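Side-chain contact in SusD/RagB family nutrient-binding outer membrane lipoprotein (Bacteroides vulgatus, PDB 4F7A), which probably binds glycans, perhaps mucin O-glycans, at the outer membrane as a SusD-like lipoprotein with a TPR-like helical fold: residues N51-H54 and D55-G59. Residues are numbered along the deposited sequence; the frame is centred on the assembly and turned at random.
Sequences NLNH and DMFSG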
loop_
_atom_site.group_PDB
_atom_site.type_symbol
_atom_site.label_atom_id
_atom_site.label_comp_id
_atom_site.label_asym_id
_atom_site.label_seq_id
_atom_site.Cartn_x
_atom_site.Cartn_y
_atom_site.Cartn_z
ATOM N N ASN A 51 5.221 6.145 7.498
ATOM C CA ASN A 51 6.286 5.290 8.025
ATOM C C ASN A 51 6.041 4.821 9.450
ATOM O O ASN A 51 6.306 3.653 9.779
ATOM C CB ASN A 51 7.664 5.948 7.926
ATOM C CG ASN A 51 8.791 4.949 8.065
ATOM O OD1 ASN A 51 9.658 5.116 8.919
ATOM N ND2 ASN A 51 8.787 3.880 7.216
ATOM N N LEU A 52 5.508 5.707 10.288
ATOM C CA LEU A 52 5.199 5.334 11.669
ATOM C C LEU A 52 3.802 4.716 11.867
ATOM O O LEU A 52 3.401 4.422 13.003
ATOM C CB LEU A 52 5.386 6.513 12.596
ATOM C CG LEU A 52 6.814 6.979 12.838
ATOM C CD1 LEU A 52 6.787 8.357 13.491
ATOM C CD2 LEU A 52 7.617 5.984 13.705
ATOM N N ASN A 53 3.067 4.526 10.776
ATOM C CA ASN A 53 1.791 3.828 10.800
ATOM C C ASN A 53 1.853 2.573 9.903
ATOM O O ASN A 53 2.337 1.521 10.307
ATOM C CB ASN A 53 0.684 4.795 10.355
ATOM C CG ASN A 53 0.540 5.957 11.279
ATOM O OD1 ASN A 53 0.017 5.813 12.389
ATOM N ND2 ASN A 53 0.977 7.113 10.838
ATOM N N HIS A 54 1.431 2.717 8.663
ATOM C CA HIS A 54 1.269 1.585 7.756
ATOM C C HIS A 54 2.531 0.756 7.586
ATOM O O HIS A 54 2.453 -0.451 7.490
ATOM C CB HIS A 54 0.831 2.078 6.378
ATOM C CG HIS A 54 -0.284 3.070 6.427
ATOM N ND1 HIS A 54 -0.145 4.315 7.005
ATOM C CD2 HIS A 54 -1.538 3.028 5.916
ATOM C CE1 HIS A 54 -1.280 4.984 6.878
ATOM N NE2 HIS A 54 -2.143 4.222 6.226
ATOM N N ASP A 55 3.677 1.410 7.481
ATOM C CA ASP A 55 4.931 0.705 7.194
ATOM C C ASP A 55 5.328 -0.193 8.360
ATOM O O ASP A 55 5.995 -1.210 8.160
ATOM C CB ASP A 55 6.058 1.699 6.899
ATOM C CG ASP A 55 5.982 2.300 5.488
ATOM O OD1 ASP A 55 5.105 1.894 4.684
ATOM O OD2 ASP A 55 6.815 3.184 5.190
HETATM N N MSE A 56 4.947 0.207 9.571
HETATM C CA MSE A 56 5.179 -0.617 10.736
HETATM C C MSE A 56 4.092 -1.687 10.862
HETATM O O MSE A 56 4.398 -2.876 11.081
HETATM C CB MSE A 56 5.235 0.235 12.006
HETATM C CG MSE A 56 5.376 -0.639 13.244
HETATM SE SE MSE A 56 5.671 0.342 14.871
HETATM C CE MSE A 56 4.244 1.515 14.760
ATOM N N PHE A 57 2.822 -1.289 10.716
ATOM C CA PHE A 57 1.734 -2.234 10.899
ATOM C C PHE A 57 1.733 -3.322 9.841
ATOM O O PHE A 57 1.343 -4.463 10.120
ATOM C CB PHE A 57 0.379 -1.534 10.997
ATOM C CG PHE A 57 0.268 -0.576 12.179
ATOM C CD1 PHE A 57 0.686 -0.951 13.446
ATOM C CD2 PHE A 57 -0.252 0.692 12.009
ATOM C CE1 PHE A 57 0.583 -0.073 14.502
ATOM C CE2 PHE A 57 -0.373 1.572 13.077
ATOM C CZ PHE A 57 0.045 1.190 14.313
ATOM N N SER A 58 2.250 -2.997 8.659
ATOM C CA SER A 58 2.471 -4.004 7.625
ATOM C C SER A 58 3.460 -5.137 7.989
ATOM O O SER A 58 3.464 -6.205 7.333
ATOM C CB SER A 58 2.988 -3.323 6.355
ATOM O OG SER A 58 4.342 -2.920 6.490
ATOM N N GLY A 59 4.305 -4.881 8.976
ATOM C CA GLY A 59 5.387 -5.771 9.359
ATOM C C GLY A 59 6.712 -5.524 8.664
ATOM O O GLY A 59 7.704 -6.178 9.004
#
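Asn51 reaches Asp55 across the break between helix 44-51 and the short helix 54-57, and the pair illustrates how a buried carboxylate can join two consecutive helices. With CG of Asn51 turned anti to the backbone N (chi1 -163°), ND2 gives a nearly straight hydrogen bond of 2.9 Å to Asp55 OD2. The acceptor lies in the amide plane and receives the proton on its anti lone pair, while the carboxylate stands almost upright to the amide, their planes 79° apart. The other oxygen, OD1, accepts a hydrogen bond from Gln50 NE2 and a weak one from Gly435 N.

Leu52 contributes its carbonyl: Leu52 O lies 3.5 Å from Met56 CE, the selenomethionine methyl that the bend at chi3 (53°) folds back toward it. The same O accepts a hydrogen bond from Asn72 ND2.

Asn53 occupies the N-cap position, yet its side chain does no capping; ND2 is bonded instead to Trp81 O. The first turn is tied by Asn53 O, which takes Phe57 N at 2.9 Å and, weakly, Met56 N. Asn53 O also sits 3.2 Å from Phe57 CD2, approaching the ring obliquely.

The His54 side chain leaves the backbone pointing away from the following residues; NE2 is hydrogen-bonded to Thr131 OG1, and Trp439 of helix 435-445 meets the imidazole edge-to-face and also touches the Phe57 ring. His54 O accepts Ser58 N at 2.8 Å, and Ser58 OG turns back to Asp55 O, 2.9 Å away and well above that carbonyl plane. Gly59, with positive phi, then leaves the helical backbone of this buried helix-to-helix turn in the SusD-like fold.

If Asp55 is ionised, as is likely, the N-H donors of Asn51, Gln50 and, weakly, Gly435 would partly offset the cost of burying its charge.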